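Long-range contacts in twin-arginine translocation pathway signal protein (Burkholderia phytofirmans, PDB 2RJO), which binds beta-D-galactopyranose in the cleft between its two lobes and is probably a periplasmic solute-binding protein that delivers sugar to a membrane transporter: residues 137-143 against 198-204; 254-259 against 310-316. All blocks are in the same frame, centred on the assembly; numbering follows the deposited sequence.

Overall arrangement
Contact 1 and contact 2 sit on opposite sides of the chain's centre, their own centres 33 Å apart and their nearest atoms about 12 Å apart. They follow one another along the chain: 137-143 pairs with 198-204 before 254-259 meets 310-316. Contact 1 lies in the four-stranded parallel sheet of one lobe, contact 2 beside the larger mixed sheet of the other, where helix 253-268 packs against strand 110-115 and the loop before strand 317-320. Two lobes closing on a ligand are the plan of periplasmic binding proteins; here it is galactose. Contact 1 comes up to the pocket, the Ala204 side chain about 7 Å from the sugar; contact 2 lies farther back, that of Trp255 about 13 Å away.

Contact 1 (137-143 against 198-204); sequences GGVVALG and IKGVWAA
Two neighbouring parallel strands in the middle of a four-stranded sheet, 137-143 and 198-203, run side by side with their short axes 4.5 Å apart at closest approach. The ladder is secure toward its C-terminal end. Trp202 bonds to strand 137-143 through both its backbone groups: its N donates to Val140 O at 3.1 Å, and its O accepts from Leu142 N at 2.9 Å. One step on, Ala204 N reaches Leu142 O at 2.8 Å. Toward the start the pairing is less regular; Lys199 N still donates to Gly138 O (2.7 Å), whereas the bond from Val140 N to Gly200 O is weak. Strand 168-175 flanks 137-143 on its other edge and strand 227-228 flanks 198-203, which gives the order 2-1-3-4 of a Rossmann-like alpha/beta lobe, with helices on both faces.

Val140, Leu142, Val201 and Ala203 share one face. There CG2 of Val140 meets CG2 of Val201 at 3.9 Å, the two methyls coming together at a slant, while CG1 of Val140 turns back toward CD1 of Ile198. Met187 of helix 180-194 touches both valines, and Trp190 touches Val140 and Leu142. On the face of Val139, Ala141 and Trp202, the indole lies beside the neighbouring strand: its CG is anti to the backbone N (chi1 -178°), which carries CE3 to 3.7 Å from Ala141 CB. Helix 118-132 packs over this side, where NE1 of the buried indole makes weak hydrogen bonds to Gly122 O and Thr125 OG1. Past the end of strand 198-203, Ala204 CB rests 3.8 Å from Gly143 CA, and its carbonyl accepts a hydrogen bond from Arg154, a residue of the galactose pocket.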
loop_
_atom_site.group_PDB
_atom_site.type_symbol
_atom_site.label_atom_id
_atom_site.label_comp_id
_atom_site.label_asym_id
_atom_site.label_seq_id
_atom_site.Cartn_x
_atom_site.Cartn_y
_atom_site.Cartn_z
ATOM N N GLY A 137 -2.874 17.250 23.152
ATOM C CA GLY A 137 -2.841 15.920 23.724
ATOM C C GLY A 137 -1.660 15.085 23.285
ATOM O O GLY A 137 -0.952 15.430 22.334
ATOM N N GLY A 138 -1.460 13.967 23.976
ATOM C CA GLY A 138 -0.349 13.091 23.665
ATOM C C GLY A 138 -0.695 12.081 22.598
ATOM O O GLY A 138 -1.771 11.484 22.616
ATOM N N VAL A 139 0.235 11.874 21.675
ATOM C CA VAL A 139 0.018 10.937 20.580
ATOM C C VAL A 139 1.150 9.949 20.381
ATOM O O VAL A 139 2.317 10.317 20.437
ATOM C CB VAL A 139 -0.176 11.696 19.262
ATOM C CG1 VAL A 139 -0.514 10.730 18.155
ATOM C CG2 VAL A 139 -1.267 12.740 19.429
ATOM N N VAL A 140 0.800 8.685 20.164
ATOM C CA VAL A 140 1.797 7.659 19.891
ATOM C C VAL A 140 1.601 7.291 18.418
ATOM O O VAL A 140 0.476 7.349 17.918
ATOM C CB VAL A 140 1.616 6.400 20.781
ATOM C CG1 VAL A 140 2.001 6.718 22.208
ATOM C CG2 VAL A 140 0.179 5.901 20.719
ATOM N N ALA A 141 2.676 6.923 17.722
ATOM C CA ALA A 141 2.571 6.578 16.306
ATOM C C ALA A 141 3.303 5.292 15.922
ATOM O O ALA A 141 4.428 5.041 16.365
ATOM C CB ALA A 141 3.071 7.734 15.454
ATOM N N LEU A 142 2.649 4.489 15.086
ATOM C CA LEU A 142 3.177 3.215 14.620
ATOM C C LEU A 142 3.558 3.310 13.150
ATOM O O LEU A 142 2.734 3.667 12.317
ATOM C CB LEU A 142 2.125 2.123 14.812
ATOM C CG LEU A 142 1.767 1.786 16.264
ATOM C CD1 LEU A 142 0.356 1.217 16.324
ATOM C CD2 LEU A 142 2.796 0.810 16.834
ATOM N N GLY A 143 4.806 2.976 12.834
ATOM C CA GLY A 143 5.266 3.060 11.455
ATOM C C GLY A 143 5.512 1.736 10.757
ATOM O O GLY A 143 5.599 0.688 11.389
ATOM N N ILE A 198 -1.849 9.358 26.779
ATOM C CA ILE A 198 -2.187 9.004 25.403
ATOM C C ILE A 198 -3.605 9.458 25.037
ATOM O O ILE A 198 -4.587 8.880 25.506
ATOM C CB ILE A 198 -2.094 7.475 25.179
ATOM C CG1 ILE A 198 -0.672 6.983 25.455
ATOM C CG2 ILE A 198 -2.467 7.131 23.744
ATOM C CD1 ILE A 198 -0.508 5.475 25.326
ATOM N N LYS A 199 -3.709 10.487 24.195
ATOM C CA LYS A 199 -5.008 11.020 23.764
ATOM C C LYS A 199 -5.329 10.650 22.314
ATOM O O LYS A 199 -6.340 11.080 21.764
ATOM C CB LYS A 199 -5.021 12.551 23.892
ATOM C CG LYS A 199 -4.880 13.075 25.312
ATOM C CD LYS A 199 -6.034 12.610 26.187
ATOM C CE LYS A 199 -5.778 12.939 27.653
ATOM N NZ LYS A 199 -6.928 12.500 28.504
ATOM N N GLY A 200 -4.458 9.861 21.695
ATOM C CA GLY A 200 -4.678 9.458 20.320
ATOM C C GLY A 200 -3.617 8.508 19.800
ATOM O O GLY A 200 -2.553 8.338 20.418
ATOM N N VAL A 201 -3.907 7.890 18.656
ATOM C CA VAL A 201 -2.995 6.935 18.036
ATOM C C VAL A 201 -3.017 7.058 16.516
ATOM O O VAL A 201 -4.079 7.032 15.906
ATOM C CB VAL A 201 -3.386 5.487 18.379
ATOM C CG1 VAL A 201 -2.324 4.524 17.844
ATOM C CG2 VAL A 201 -3.570 5.323 19.888
ATOM N N TRP A 202 -1.837 7.195 15.920
ATOM C CA TRP A 202 -1.668 7.296 14.466
ATOM C C TRP A 202 -0.955 6.024 14.006
ATOM O O TRP A 202 0.068 5.642 14.581
ATOM C CB TRP A 202 -0.788 8.502 14.114
ATOM C CG TRP A 202 -0.567 8.753 12.621
ATOM C CD1 TRP A 202 -1.311 9.565 11.806
ATOM C CD2 TRP A 202 0.508 8.249 11.800
ATOM N NE1 TRP A 202 -0.765 9.606 10.541
ATOM C CE2 TRP A 202 0.346 8.810 10.509
ATOM C CE3 TRP A 202 1.585 7.382 12.031
ATOM C CZ2 TRP A 202 1.233 8.532 9.455
ATOM C CZ3 TRP A 202 2.468 7.106 10.980
ATOM C CH2 TRP A 202 2.283 7.683 9.710
ATOM N N ALA A 203 -1.494 5.368 12.979
ATOM C CA ALA A 203 -0.894 4.148 12.433
ATOM C C ALA A 203 -0.612 4.316 10.934
ATOM O O ALA A 203 -1.449 4.849 10.190
ATOM C CB ALA A 203 -1.814 2.957 12.659
ATOM N N ALA A 204 0.565 3.866 10.497
ATOM C CA ALA A 204 0.960 3.990 9.093
ATOM C C ALA A 204 0.116 3.155 8.115
ATOM O O ALA A 204 0.212 3.355 6.908
ATOM C CB ALA A 204 2.450 3.659 8.934
#

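Contact 2 (254-259 against 310-316); sequences FWLGGI and WNNLYAR. With SO4 (sulfate ion), chain F.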
loop_
_atom_site.group_PDB
_atom_site.type_symbol
_atom_site.label_atom_id
_atom_site.label_comp_id
_atom_site.label_asym_id
_atom_site.label_seq_id
_atom_site.Cartn_x
_atom_site.Cartn_y
_atom_site.Cartn_z
ATOM N N PHE A 254 -7.487 -3.905 -4.521
ATOM C CA PHE A 254 -8.099 -4.736 -5.551
ATOM C C PHE A 254 -7.725 -4.160 -6.920
ATOM O O PHE A 254 -7.149 -4.842 -7.752
ATOM C CB PHE A 254 -9.615 -4.724 -5.397
ATOM C CG PHE A 254 -10.334 -5.540 -6.427
ATOM C CD1 PHE A 254 -10.625 -6.880 -6.192
ATOM C CD2 PHE A 254 -10.725 -4.969 -7.634
ATOM C CE1 PHE A 254 -11.301 -7.648 -7.147
ATOM C CE2 PHE A 254 -11.400 -5.725 -8.600
ATOM C CZ PHE A 254 -11.690 -7.071 -8.352
ATOM N N TRP A 255 -8.065 -2.897 -7.142
ATOM C CA TRP A 255 -7.757 -2.223 -8.399
ATOM C C TRP A 255 -6.250 -2.239 -8.690
ATOM O O TRP A 255 -5.828 -2.507 -9.817
ATOM C CB TRP A 255 -8.243 -0.774 -8.346
ATOM C CG TRP A 255 -7.873 0.001 -9.564
ATOM C CD1 TRP A 255 -8.470 -0.064 -10.786
ATOM C CD2 TRP A 255 -6.795 0.929 -9.693
ATOM N NE1 TRP A 255 -7.829 0.767 -11.675
ATOM C CE2 TRP A 255 -6.792 1.391 -11.025
ATOM C CE3 TRP A 255 -5.821 1.418 -8.810
ATOM C CZ2 TRP A 255 -5.859 2.316 -11.497
ATOM C CZ3 TRP A 255 -4.887 2.342 -9.284
ATOM C CH2 TRP A 255 -4.916 2.778 -10.611
ATOM N N LEU A 256 -5.444 -1.934 -7.679
ATOM C CA LEU A 256 -4.001 -1.929 -7.851
ATOM C C LEU A 256 -3.505 -3.271 -8.364
ATOM O O LEU A 256 -2.680 -3.327 -9.269
ATOM C CB LEU A 256 -3.300 -1.614 -6.528
ATOM C CG LEU A 256 -3.132 -0.144 -6.176
ATOM C CD1 LEU A 256 -2.705 0.001 -4.724
ATOM C CD2 LEU A 256 -2.104 0.461 -7.112
ATOM N N GLY A 257 -4.020 -4.347 -7.774
ATOM C CA GLY A 257 -3.625 -5.690 -8.165
ATOM C C GLY A 257 -3.897 -6.056 -9.612
ATOM O O GLY A 257 -3.088 -6.737 -10.254
ATOM N N GLY A 258 -5.041 -5.612 -10.127
ATOM C CA GLY A 258 -5.396 -5.918 -11.497
ATOM C C GLY A 258 -4.830 -4.960 -12.522
ATOM O O GLY A 258 -4.335 -5.396 -13.560
ATOM N N ILE A 259 -4.898 -3.664 -12.239
ATOM C CA ILE A 259 -4.396 -2.665 -13.170
ATOM C C ILE A 259 -2.895 -2.834 -13.449
ATOM O O ILE A 259 -2.463 -2.702 -14.589
ATOM C CB ILE A 259 -4.666 -1.234 -12.646
ATOM C CG1 ILE A 259 -4.828 -0.271 -13.830
ATOM C CG2 ILE A 259 -3.507 -0.771 -11.754
ATOM C CD1 ILE A 259 -5.975 -0.611 -14.757
ATOM N N TRP A 310 -10.264 -2.460 -15.704
ATOM C CA TRP A 310 -8.993 -2.912 -16.268
ATOM C C TRP A 310 -8.562 -2.246 -17.585
ATOM O O TRP A 310 -7.385 -1.951 -17.784
ATOM C CB TRP A 310 -9.059 -4.427 -16.454
ATOM C CG TRP A 310 -9.533 -5.183 -15.211
ATOM C CD1 TRP A 310 -10.380 -6.259 -15.180
ATOM C CD2 TRP A 310 -9.137 -4.955 -13.844
ATOM N NE1 TRP A 310 -10.531 -6.710 -13.892
ATOM C CE2 TRP A 310 -9.783 -5.930 -13.054
ATOM C CE3 TRP A 310 -8.307 -4.020 -13.215
ATOM C CZ2 TRP A 310 -9.612 -5.997 -11.671
ATOM C CZ3 TRP A 310 -8.143 -4.088 -11.842
ATOM C CH2 TRP A 310 -8.791 -5.066 -11.086
ATOM N N ASN A 311 -9.516 -2.024 -18.483
ATOM C CA ASN A 311 -9.255 -1.417 -19.783
ATOM C C ASN A 311 -8.789 0.044 -19.729
ATOM O O ASN A 311 -7.999 0.485 -20.563
ATOM C CB ASN A 311 -10.526 -1.491 -20.644
ATOM C CG ASN A 311 -11.754 -0.897 -19.933
ATOM O OD1 ASN A 311 -12.408 -1.561 -19.101
ATOM N ND2 ASN A 311 -12.057 0.368 -20.240
ATOM N N ASN A 312 -9.290 0.788 -18.755
ATOM C CA ASN A 312 -8.972 2.206 -18.604
ATOM C C ASN A 312 -7.718 2.436 -17.747
ATOM O O ASN A 312 -7.808 2.915 -16.617
ATOM C CB ASN A 312 -10.162 2.899 -17.957
ATOM C CG ASN A 312 -10.222 4.360 -18.286
ATOM O OD1 ASN A 312 -9.222 5.071 -18.183
ATOM N ND2 ASN A 312 -11.402 4.826 -18.687
ATOM N N LEU A 313 -6.554 2.136 -18.315
ATOM C CA LEU A 313 -5.266 2.244 -17.629
ATOM C C LEU A 313 -4.872 3.491 -16.826
ATOM O O LEU A 313 -4.329 3.359 -15.731
ATOM C CB LEU A 313 -4.138 1.940 -18.624
ATOM C CG LEU A 313 -4.256 0.609 -19.382
ATOM C CD1 LEU A 313 -3.009 0.366 -20.227
ATOM C CD2 LEU A 313 -4.444 -0.512 -18.389
ATOM N N TYR A 314 -5.114 4.689 -17.347
ATOM C CA TYR A 314 -4.698 5.901 -16.637
ATOM C C TYR A 314 -5.842 6.712 -16.055
ATOM O O TYR A 314 -5.740 7.934 -15.908
ATOM C CB TYR A 314 -3.872 6.795 -17.576
ATOM C CG TYR A 314 -2.925 6.009 -18.438
ATOM C CD1 TYR A 314 -1.842 5.335 -17.877
ATOM C CD2 TYR A 314 -3.168 5.851 -19.801
ATOM C CE1 TYR A 314 -1.029 4.512 -18.643
ATOM C CE2 TYR A 314 -2.357 5.024 -20.584
ATOM C CZ TYR A 314 -1.293 4.355 -19.993
ATOM O OH TYR A 314 -0.515 3.495 -20.733
ATOM N N ALA A 315 -6.925 6.032 -15.705
ATOM C CA ALA A 315 -8.092 6.696 -15.152
ATOM C C ALA A 315 -7.859 7.322 -13.775
ATOM O O ALA A 315 -8.561 8.261 -13.391
ATOM C CB ALA A 315 -9.249 5.702 -15.080
ATOM N N ARG A 316 -6.867 6.820 -13.043
ATOM C CA ARG A 316 -6.588 7.321 -11.692
ATOM C C ARG A 316 -5.232 7.987 -11.492
ATOM O O ARG A 316 -4.704 8.005 -10.376
ATOM C CB ARG A 316 -6.712 6.176 -10.690
ATOM C CG ARG A 316 -8.005 5.411 -10.813
ATOM C CD ARG A 316 -8.229 4.459 -9.662
ATOM N NE ARG A 316 -9.382 3.601 -9.911
ATOM C CZ ARG A 316 -9.959 2.846 -8.980
ATOM N NH1 ARG A 316 -9.485 2.851 -7.738
ATOM N NH2 ARG A 316 -11.013 2.094 -9.282
HETATM S S SO4 F . -13.547 0.060 -7.558
HETATM O O1 SO4 F . -12.573 -0.932 -8.102
HETATM O O2 SO4 F . -14.719 0.152 -8.462
HETATM O O3 SO4 F . -12.892 1.390 -7.423
HETATM O O4 SO4 F . -13.997 -0.382 -6.206
HETATM O O HOH W 1 -9.118 1.345 -14.263
#
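Arg316 lies flat over one face of the Trp255 indole, guanidinium and ring planes only 2° apart. CZ stands 3.6 Å from the centroid of the five-membered ring in a cation-pi contact, and CD sits over the six-membered ring in a CH-pi contact. The chain is extended from CG to NE, long enough to span both rings. At the edge of the guanidinium, Arg316 NH2 donates to O3 of a sulfate, probably from the crystallisation liquor, at 2.7 Å. Ile259 CB packs on the indole's opposite face. In the ring plane, NE1 of Trp255 donates to a water at 2.9 Å, which in turn donates to Asn312 O.

The second tryptophan, Trp310, pushes the CZ3 and CH2 corner of its six-membered ring against the helix backbone where Gly258 has no side chain: CZ3 is 3.3 Å from Gly258 CA, and Trp255 O lies at the ring's edge. Phe254 CE2 touches CZ2 of Trp310 at 3.6 Å, the rings slid apart and barely overlapping. Farther along the helix, Ile259 CD1 meets Leu313 CD2 at 3.9 Å. The non-helical segment 310-316, with a type I turn from Asn312 to Ala315, thus clasps the start of helix 253-268 before strand 317-320 joins the mixed sheet.

Farther out, Asp252 positions both partners of the stack, through a salt bridge to Arg316 NH1 and a hydrogen bond to Trp255 N.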